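Local coordinates for protein pectinesterase (Aspergillus niger, PDB 5C1E) that hydrolyses methyl esters of pectin galacturonosyl units to release methanol, and is probably involved in the maceration and soft-rotting of plant tissue, at residues Y138-Y143 with A159-F164; D89-V94 with Q117-V122; D27-S32 with I51-N56. All coordinates share one frame; numbering follows the deposited sequence. Where two conformers were deposited one is given.

Contact 1: residues Y138-Y143 with A159-F164; sequences YQDTLY and AVDYIF. With GOL (glycerol), chain I.
Phe164 lays its ring over that of Tyr143 as an offset stack: the planes differ by only 6°, the centroids are 4.3 Å apart, and Phe164 CE2 comes to 3.3 Å from Tyr143 CD1, so the overlap is toward the rims. The ring can reach this place because its CG is set between the backbone N and the carbonyl carbon (chi1 77°), which swings it toward the neighbouring turn. Its opposite face receives Asp140, whose CB is 3.4 Å from Phe164 CE1 and whose carboxylate is stacked with the planes 29° apart. Below this sandwich the backbones form a parallel ladder, with Leu142 N donating to Tyr162 O and Phe164 N to Leu142 O. Tyr143 and Phe164 lie on one face of the sheet; Leu142 and Ile163 lie on the other, where both meet Ile156 and Phe171. Such parallel pairing of successive coils builds the right-handed parallel beta-helix of the pectinesterase family. Further back along the turns, Tyr138 O accepts two N-H groups: Ala159 N, 2.7 Å from Tyr138 O, comes in the carbonyl plane on a lone pair, whereas Val160 N arrives tilted from that plane. Ala159 CB sits over one face of the Tyr138 ring in a CH-pi contact, 3.5 Å from its centroid. Beside the two aspartates, a water bridges Asp140 OD1 (2.8 Å) and Asp161 OD2 (2.6 Å), and also takes an N-H from Gln139 NE2. Asp161, the predicted active-site residue, is gripped at OD1 by a salt bridge to Arg221, while a glycerol, probably from the crystallisation liquor, sets its O1 2.7 Å from Asp161 OD2.

Contact 2: residues D89-V94 with Q117-V122; sequences DKSATV and QAVALV
Ala92 CB packs against two valines of the facing segment, 3.7 Å from Val119 CG1 and 3.6 Å from Val122 CG1. The second methyl reaches it because Val122 holds CG1 between its backbone N and carbonyl carbon (chi1 47°). On the other face of the sheet, Val94 CG1 meets Leu121 CD1 at 3.9 Å, the two side chains running at a slant to each other. Between the two faces, backbone bonds join the strands: Val94 N donates to Ala120 O, and Val122 N returns a 2.9 Å bond to Val94 O, the parallel register expected of adjacent beta-helix coils. Farther out, Ser91 OG accepts a nearly straight bond (167°) from Val119 N, 3.1 Å away. The same hydroxyl also bonds to Leu88 O, so it stitches its own loop to the next coil. At the polar edge, one modelled conformer of Asp89 brings OD1 to 3.7 Å from Val122 CG2, crossing the valine at about a right angle, while OD2 forms a salt bridge with Lys145. OD1 is buried and has no polar partner in the model. The carboxylate is therefore held through one oxygen, and Lys145 probably offsets part of the cost of burying its charge.

Contact 3: residues D27-S32 with I51-N56; sequences DALGSS and IDYAGN. With NAG (2-acetamido-2-deoxy-beta-D-glucopyranose), chain B.
Leu29 crosses Tyr53 at about a right angle and covers one face of its ring: Leu29 CD1 lies 4.1 Å from the ring centroid, 19° off the normal, a CH-pi contact, while Leu29 CB comes to 3.6 Å from Tyr53 CE1. The opposite face is met by the backbone N of Gly55, from the tyrosine's own segment, so the ring is held between the helix end and the backbone just after Tyr53 itself. Around the rim, Gly30 O lies in the ring plane at the edge, and Ser32 O approaches Tyr53 CE1 obliquely at 3.3 Å. That serine carbonyl also touches Ala54 CB, 3.4 Å away. The ring extends this far because Tyr53 CG stands anti to its backbone N (chi1 -177°), which carries the hydroxyl to Ser32. There Ser32 OG and Tyr53 OH are 3.4 Å apart, a weak hydrogen bond; the stronger partners of both belong to Ser34, its N for Ser32 OG and its O for Tyr53 OH. A water links the two backbones more firmly, donating to Gly30 O at 2.8 Å and accepting from Ala54 N at 2.9 Å as well as from Ser32 N. What positions these groups is the end of helix 22-29, where Gly30 N bonds to Asp27 O and Gly30 then leaves helical geometry with a phi of 61°. Leu29 continues inward onto Leu11, Ala36, Ile38 and Leu57, and Asn56, at the far end of the other segment, carries the N-acetylglucosamine stub. A short helix packed by apolar side chains over the first coils is the kind of N-terminal cap found on right-handed parallel beta-helices of the pectinase type.

Overall arrangement
From the N terminus, contact 3 comes first: it closes the loop 33-50 and ties the end of helix 22-29 to the turn ahead of strand 57-61. Contact 2 then closes 95-116, and contact 1 closes 144-158, in each case bringing one coil against the next. The three loops follow in series, with none nested or crossed. Contacts 1 and 2, centres about 10 Å apart, share a sheet in which strands 121-124 and 142-146 are neighbours; Ala120 N lies 2.8 Å from Thr141 O. Contact 3 joins contact 2 by packing of Ile51 on Val94, but its centre is about 28 Å from that of contact 1, and the series runs along the beta-helix from its capped end toward the predicted active site in contact 1.

Contact 1: residues Y138-Y143 with A159-F164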
loop_
_atom_site.group_PDB
_atom_site.type_symbol
_atom_site.label_atom_id
_atom_site.label_comp_id
_atom_site.label_asym_id
_atom_site.label_seq_id
_atom_site.Cartn_x
_atom_site.Cartn_y
_atom_site.Cartn_z
ATOM N N TYR A 138 7.365 9.402 3.570
ATOM C CA TYR A 138 8.498 9.122 4.446
ATOM C C TYR A 138 7.976 8.393 5.686
ATOM O O TYR A 138 8.227 7.185 5.866
ATOM C CB TYR A 138 9.258 10.408 4.812
ATOM C CG TYR A 138 10.566 10.097 5.466
ATOM C CD1 TYR A 138 11.714 9.865 4.697
ATOM C CD2 TYR A 138 10.661 9.976 6.850
ATOM C CE1 TYR A 138 12.913 9.544 5.301
ATOM C CE2 TYR A 138 11.863 9.661 7.463
ATOM C CZ TYR A 138 12.990 9.439 6.667
ATOM O OH TYR A 138 14.194 9.104 7.255
ATOM N N GLN A 139 7.254 9.124 6.534
ATOM C CA GLN A 139 6.625 8.548 7.698
ATOM C C GLN A 139 5.136 8.292 7.451
ATOM O O GLN A 139 4.395 9.218 7.091
ATOM C CB GLN A 139 6.799 9.470 8.917
ATOM C CG GLN A 139 6.283 8.861 10.201
ATOM C CD GLN A 139 6.725 9.640 11.429
ATOM O OE1 GLN A 139 7.245 10.755 11.331
ATOM N NE2 GLN A 139 6.543 9.043 12.590
ATOM N N ASP A 140 4.721 7.031 7.637
ATOM C CA ASP A 140 3.320 6.607 7.494
ATOM C C ASP A 140 2.759 6.704 6.045
ATOM O O ASP A 140 1.627 7.118 5.829
ATOM C CB ASP A 140 2.428 7.422 8.428
ATOM C CG ASP A 140 2.566 7.041 9.880
ATOM O OD1 ASP A 140 3.537 6.395 10.260
ATOM O OD2 ASP A 140 1.667 7.431 10.666
ATOM N N THR A 141 3.561 6.331 5.054
ATOM C CA THR A 141 3.137 6.431 3.647
ATOM C C THR A 141 1.800 5.768 3.345
ATOM O O THR A 141 0.917 6.405 2.790
ATOM C CB THR A 141 4.185 5.837 2.693
ATOM O OG1 THR A 141 5.470 6.453 2.932
ATOM C CG2 THR A 141 3.750 6.038 1.245
ATOM N N LEU A 142 1.678 4.483 3.662
ATOM C CA LEU A 142 0.515 3.690 3.288
ATOM C C LEU A 142 -0.233 3.202 4.512
ATOM O O LEU A 142 0.220 2.312 5.260
ATOM C CB LEU A 142 0.933 2.529 2.383
ATOM C CG LEU A 142 -0.191 1.650 1.843
ATOM C CD1 LEU A 142 -1.109 2.401 0.891
ATOM C CD2 LEU A 142 0.426 0.437 1.180
ATOM N N TYR A 143 -1.392 3.804 4.721
ATOM C CA TYR A 143 -2.197 3.499 5.882
ATOM C C TYR A 143 -3.171 2.429 5.476
ATOM O O TYR A 143 -4.217 2.737 4.922
ATOM C CB TYR A 143 -2.917 4.748 6.346
ATOM C CG TYR A 143 -3.594 4.695 7.705
ATOM C CD1 TYR A 143 -3.477 3.598 8.565
ATOM C CD2 TYR A 143 -4.340 5.771 8.139
ATOM C CE1 TYR A 143 -4.101 3.592 9.814
ATOM C CE2 TYR A 143 -4.952 5.780 9.381
ATOM C CZ TYR A 143 -4.824 4.693 10.221
ATOM O OH TYR A 143 -5.458 4.719 11.462
ATOM N N ALA A 159 10.081 5.347 5.014
ATOM C CA ALA A 159 11.120 5.055 5.976
ATOM C C ALA A 159 10.590 4.557 7.315
ATOM O O ALA A 159 11.130 3.607 7.877
ATOM C CB ALA A 159 11.957 6.298 6.205
ATOM N N VAL A 160 9.568 5.237 7.834
ATOM C CA VAL A 160 9.082 5.026 9.170
ATOM C C VAL A 160 7.619 4.599 9.183
ATOM O O VAL A 160 6.726 5.376 8.818
ATOM C CB VAL A 160 9.268 6.308 10.001
ATOM C CG1 VAL A 160 8.706 6.123 11.409
ATOM C CG2 VAL A 160 10.743 6.652 10.048
ATOM N N ASP A 161 7.388 3.355 9.608
ATOM C CA ASP A 161 6.046 2.784 9.755
ATOM C C ASP A 161 5.263 3.010 8.486
ATOM O O ASP A 161 4.127 3.451 8.532
ATOM C CB ASP A 161 5.291 3.413 10.936
ATOM C CG ASP A 161 5.993 3.236 12.265
ATOM O OD1 ASP A 161 6.881 2.351 12.408
ATOM O OD2 ASP A 161 5.617 3.979 13.207
ATOM N N TYR A 162 5.887 2.760 7.342
ATOM C CA TYR A 162 5.287 3.189 6.082
ATOM C C TYR A 162 4.236 2.257 5.469
ATOM O O TYR A 162 3.585 2.640 4.508
ATOM C CB TYR A 162 6.341 3.658 5.079
ATOM C CG TYR A 162 7.378 2.688 4.548
ATOM C CD1 TYR A 162 8.567 2.458 5.230
ATOM C CD2 TYR A 162 7.210 2.086 3.316
ATOM C CE1 TYR A 162 9.538 1.632 4.723
ATOM C CE2 TYR A 162 8.180 1.254 2.788
ATOM C CZ TYR A 162 9.342 1.037 3.477
ATOM O OH TYR A 162 10.304 0.221 2.938
ATOM N N ILE A 163 4.052 1.073 6.063
ATOM C CA ILE A 163 2.875 0.220 5.816
ATOM C C ILE A 163 2.328 -0.068 7.204
ATOM O O ILE A 163 2.989 -0.719 7.997
ATOM C CB ILE A 163 3.239 -1.084 5.092
ATOM C CG1 ILE A 163 3.899 -0.771 3.748
ATOM C CG2 ILE A 163 1.998 -1.961 4.900
ATOM C CD1 ILE A 163 4.536 -1.974 3.069
ATOM N N PHE A 164 1.181 0.506 7.528
ATOM C CA PHE A 164 0.705 0.507 8.910
ATOM C C PHE A 164 -0.816 0.486 8.986
ATOM O O PHE A 164 -1.493 0.947 8.075
ATOM C CB PHE A 164 1.312 1.709 9.702
ATOM C CG PHE A 164 0.659 3.035 9.407
ATOM C CD1 PHE A 164 0.859 3.663 8.179
ATOM C CD2 PHE A 164 -0.148 3.649 10.342
ATOM C CE1 PHE A 164 0.237 4.862 7.895
ATOM C CE2 PHE A 164 -0.776 4.847 10.060
ATOM C CZ PHE A 164 -0.583 5.458 8.846
HETATM C C1 GOL I . 1.931 4.401 13.539
HETATM O O1 GOL I . 3.022 4.580 12.626
HETATM C C2 GOL I . 1.716 5.673 14.346
HETATM O O2 GOL I . 2.919 6.038 15.023
HETATM C C3 GOL I . 1.337 6.811 13.422
HETATM O O3 GOL I . 1.085 8.018 14.161
HETATM O O HOH W 1 4.826 6.443 12.705
#

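Contact 2: residues D89-V94 with Q117-V122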
loop_
_atom_site.group_PDB
_atom_site.type_symbol
_atom_site.label_atom_id
_atom_site.label_comp_id
_atom_site.label_asym_id
_atom_site.label_seq_id
_atom_site.Cartn_x
_atom_site.Cartn_y
_atom_site.Cartn_z
ATOM N N ASP A 89 -5.954 10.225 8.838
ATOM C CA ASP A 89 -6.854 10.165 7.680
ATOM C C ASP A 89 -6.962 11.487 6.944
ATOM O O ASP A 89 -6.990 11.508 5.717
ATOM C CB ASP A 89 -8.261 9.719 8.093
ATOM C CG ASP A 89 -8.345 8.236 8.334
ATOM O OD1 ASP A 89 -7.306 7.563 8.199
ATOM O OD2 ASP A 89 -9.436 7.748 8.691
ATOM N N LYS A 90 -7.011 12.585 7.694
ATOM C CA LYS A 90 -7.115 13.924 7.098
ATOM C C LYS A 90 -5.839 14.378 6.415
ATOM O O LYS A 90 -5.897 15.312 5.626
ATOM C CB LYS A 90 -7.541 14.977 8.132
ATOM C CG LYS A 90 -8.989 14.855 8.557
ATOM C CD LYS A 90 -9.371 15.867 9.628
ATOM C CE LYS A 90 -10.812 15.638 10.047
ATOM N NZ LYS A 90 -11.249 16.564 11.133
ATOM N N SER A 91 -4.705 13.741 6.726
ATOM C CA SER A 91 -3.435 14.042 6.072
ATOM C C SER A 91 -3.280 13.328 4.727
ATOM O O SER A 91 -2.351 13.625 3.981
ATOM C CB SER A 91 -2.254 13.661 6.974
ATOM O OG SER A 91 -1.978 12.266 6.948
ATOM N N ALA A 92 -4.170 12.385 4.434
ATOM C CA ALA A 92 -3.994 11.501 3.283
ATOM C C ALA A 92 -4.259 12.229 1.989
ATOM O O ALA A 92 -5.222 12.975 1.884
ATOM C CB ALA A 92 -4.905 10.291 3.387
ATOM N N THR A 93 -3.395 12.021 0.999
ATOM C CA THR A 93 -3.636 12.560 -0.336
ATOM C C THR A 93 -4.869 11.903 -0.946
ATOM O O THR A 93 -5.694 12.576 -1.587
ATOM C CB THR A 93 -2.410 12.384 -1.222
ATOM O OG1 THR A 93 -1.331 13.111 -0.631
ATOM C CG2 THR A 93 -2.675 12.910 -2.607
ATOM N N VAL A 94 -5.002 10.603 -0.715
ATOM C CA VAL A 94 -6.194 9.843 -1.146
ATOM C C VAL A 94 -6.725 8.989 0.010
ATOM O O VAL A 94 -5.969 8.234 0.646
ATOM C CB VAL A 94 -5.909 8.912 -2.338
ATOM C CG1 VAL A 94 -7.153 8.108 -2.680
ATOM C CG2 VAL A 94 -5.466 9.692 -3.562
ATOM N N GLN A 117 4.179 12.473 10.607
ATOM C CA GLN A 117 3.363 11.531 9.881
ATOM C C GLN A 117 2.662 12.266 8.750
ATOM O O GLN A 117 2.153 13.346 8.960
ATOM C CB GLN A 117 2.312 10.901 10.794
ATOM C CG GLN A 117 2.905 10.208 12.006
ATOM C CD GLN A 117 2.929 11.106 13.227
ATOM O OE1 GLN A 117 3.274 12.300 13.151
ATOM N NE2 GLN A 117 2.590 10.534 14.367
ATOM N N ALA A 118 2.659 11.677 7.560
ATOM C CA ALA A 118 2.023 12.288 6.407
ATOM C C ALA A 118 1.614 11.200 5.429
ATOM O O ALA A 118 2.439 10.653 4.711
ATOM C CB ALA A 118 2.950 13.296 5.748
ATOM N N VAL A 119 0.330 10.880 5.430
ATOM C CA VAL A 119 -0.167 9.730 4.690
ATOM C C VAL A 119 -0.317 10.022 3.199
ATOM O O VAL A 119 -0.825 11.065 2.811
ATOM C CB VAL A 119 -1.497 9.250 5.288
ATOM C CG1 VAL A 119 -2.114 8.103 4.501
ATOM C CG2 VAL A 119 -1.265 8.808 6.727
ATOM N N ALA A 120 0.148 9.082 2.374
ATOM C CA ALA A 120 -0.079 9.159 0.928
ATOM C C ALA A 120 -1.459 8.610 0.597
ATOM O O ALA A 120 -2.287 9.326 0.059
ATOM C CB ALA A 120 0.996 8.421 0.166
ATOM N N LEU A 121 -1.723 7.358 0.949
ATOM C CA LEU A 121 -3.040 6.770 0.734
ATOM C C LEU A 121 -3.501 5.998 1.955
ATOM O O LEU A 121 -2.703 5.297 2.596
ATOM C CB LEU A 121 -3.076 5.869 -0.513
ATOM C CG LEU A 121 -4.445 5.242 -0.832
ATOM C CD1 LEU A 121 -4.691 5.160 -2.324
ATOM C CD2 LEU A 121 -4.599 3.868 -0.198
ATOM N N VAL A 122 -4.774 6.179 2.316
ATOM C CA VAL A 122 -5.371 5.339 3.339
ATOM C C VAL A 122 -6.398 4.434 2.672
ATOM O O VAL A 122 -7.260 4.886 1.892
ATOM C CB VAL A 122 -5.954 6.117 4.556
ATOM C CG1 VAL A 122 -6.807 7.283 4.141
ATOM C CG2 VAL A 122 -6.750 5.187 5.471
#

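Contact 3: residues D27-S32 with I51-N56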
loop_
_atom_site.group_PDB
_atom_site.type_symbol
_atom_site.label_atom_id
_atom_site.label_comp_id
_atom_site.label_asym_id
_atom_site.label_seq_id
_atom_site.Cartn_x
_atom_site.Cartn_y
_atom_site.Cartn_z
ATOM N N ASP A 27 -16.910 13.626 -8.357
ATOM C CA ASP A 27 -18.173 14.360 -8.121
ATOM C C ASP A 27 -19.235 13.971 -9.144
ATOM O O ASP A 27 -20.408 13.786 -8.791
ATOM C CB ASP A 27 -17.966 15.894 -8.162
ATOM C CG ASP A 27 -17.172 16.437 -6.959
ATOM O OD1 ASP A 27 -16.984 15.721 -5.966
ATOM O OD2 ASP A 27 -16.729 17.599 -7.013
ATOM N N ALA A 28 -18.837 13.856 -10.404
ATOM C CA ALA A 28 -19.759 13.489 -11.475
ATOM C C ALA A 28 -20.408 12.111 -11.306
ATOM O O ALA A 28 -21.437 11.852 -11.904
ATOM C CB ALA A 28 -19.072 13.568 -12.829
ATOM N N LEU A 29 -19.811 11.226 -10.519
ATOM C CA LEU A 29 -20.438 9.928 -10.239
ATOM C C LEU A 29 -21.702 10.067 -9.402
ATOM O O LEU A 29 -22.612 9.261 -9.533
ATOM C CB LEU A 29 -19.470 9.002 -9.495
ATOM C CG LEU A 29 -18.189 8.648 -10.265
ATOM C CD1 LEU A 29 -17.302 7.791 -9.383
ATOM C CD2 LEU A 29 -18.488 7.946 -11.579
ATOM N N GLY A 30 -21.730 11.067 -8.525
ATOM C CA GLY A 30 -22.885 11.322 -7.671
ATOM C C GLY A 30 -23.221 10.163 -6.747
ATOM O O GLY A 30 -22.343 9.391 -6.359
ATOM N N SER A 31 -24.500 10.065 -6.392
ATOM C CA SER A 31 -25.011 8.985 -5.557
ATOM C C SER A 31 -25.570 7.931 -6.490
ATOM O O SER A 31 -26.610 8.138 -7.116
ATOM C CB SER A 31 -26.113 9.493 -4.624
ATOM O OG SER A 31 -25.749 10.728 -4.037
ATOM N N SER A 32 -24.851 6.836 -6.643
ATOM C CA SER A 32 -25.300 5.737 -7.483
ATOM C C SER A 32 -24.592 4.511 -6.955
ATOM O O SER A 32 -23.478 4.617 -6.427
ATOM C CB SER A 32 -24.932 5.972 -8.941
ATOM O OG SER A 32 -25.124 4.802 -9.722
ATOM N N ILE A 51 -12.475 8.962 -1.606
ATOM C CA ILE A 51 -13.204 8.057 -2.504
ATOM C C ILE A 51 -14.291 7.345 -1.694
ATOM O O ILE A 51 -14.001 6.399 -0.946
ATOM C CB ILE A 51 -12.312 6.973 -3.130
ATOM C CG1 ILE A 51 -11.001 7.537 -3.698
ATOM C CG2 ILE A 51 -13.067 6.210 -4.219
ATOM C CD1 ILE A 51 -11.131 8.558 -4.786
ATOM N N ASP A 52 -15.536 7.804 -1.825
ATOM C CA ASP A 52 -16.641 7.242 -1.042
ATOM C C ASP A 52 -17.829 6.813 -1.896
ATOM O O ASP A 52 -18.924 6.671 -1.389
ATOM C CB ASP A 52 -17.091 8.238 0.038
ATOM C CG ASP A 52 -17.558 9.560 -0.549
ATOM O OD1 ASP A 52 -17.726 9.637 -1.791
ATOM O OD2 ASP A 52 -17.745 10.515 0.232
ATOM N N TYR A 53 -17.602 6.584 -3.182
ATOM C CA TYR A 53 -18.658 6.175 -4.097
ATOM C C TYR A 53 -19.354 4.904 -3.582
ATOM O O TYR A 53 -18.694 3.970 -3.084
ATOM C CB TYR A 53 -18.036 5.946 -5.477
ATOM C CG TYR A 53 -19.015 5.587 -6.564
ATOM C CD1 TYR A 53 -20.027 6.477 -6.935
ATOM C CD2 TYR A 53 -18.928 4.371 -7.223
ATOM C CE1 TYR A 53 -20.928 6.143 -7.935
ATOM C CE2 TYR A 53 -19.827 4.027 -8.221
ATOM C CZ TYR A 53 -20.830 4.924 -8.569
ATOM O OH TYR A 53 -21.741 4.614 -9.567
ATOM N N ALA A 54 -20.686 4.873 -3.702
ATOM C CA ALA A 54 -21.491 3.763 -3.194
ATOM C C ALA A 54 -21.360 2.495 -4.019
ATOM O O ALA A 54 -21.498 1.404 -3.502
ATOM C CB ALA A 54 -22.958 4.175 -3.086
ATOM N N GLY A 55 -21.116 2.638 -5.311
ATOM C CA GLY A 55 -20.938 1.491 -6.176
ATOM C C GLY A 55 -19.487 1.030 -6.274
ATOM O O GLY A 55 -18.616 1.513 -5.555
ATOM N N ASN A 56 -19.232 0.067 -7.152
ATOM C CA ASN A 56 -17.876 -0.418 -7.376
ATOM C C ASN A 56 -17.169 0.464 -8.395
ATOM O O ASN A 56 -17.537 0.490 -9.567
ATOM C CB ASN A 56 -17.880 -1.868 -7.846
ATOM C CG ASN A 56 -17.869 -2.854 -6.691
ATOM O OD1 ASN A 56 -17.939 -2.470 -5.512
ATOM N ND2 ASN A 56 -18.184 -4.094 -7.550
HETATM C C1 NAG B . -19.299 -5.410 -6.326
HETATM C C2 NAG B . -20.088 -6.217 -7.343
HETATM C C3 NAG B . -20.127 -7.643 -6.802
HETATM C C4 NAG B . -18.694 -8.149 -6.536
HETATM C C5 NAG B . -17.803 -7.116 -5.819
HETATM C C6 NAG B . -16.325 -7.476 -5.860
HETATM C C7 NAG B . -21.748 -5.023 -8.746
HETATM C C8 NAG B . -23.123 -4.419 -8.845
HETATM N N2 NAG B . -21.392 -5.599 -7.587
HETATM O O3 NAG B . -20.816 -8.482 -7.714
HETATM O O4 NAG B . -18.722 -9.346 -5.771
HETATM O O5 NAG B . -17.949 -5.837 -6.394
HETATM O O6 NAG B . -15.596 -6.554 -5.071
HETATM O O7 NAG B . -21.017 -4.962 -9.731
HETATM O O HOH W 2 -22.330 7.028 -4.779
#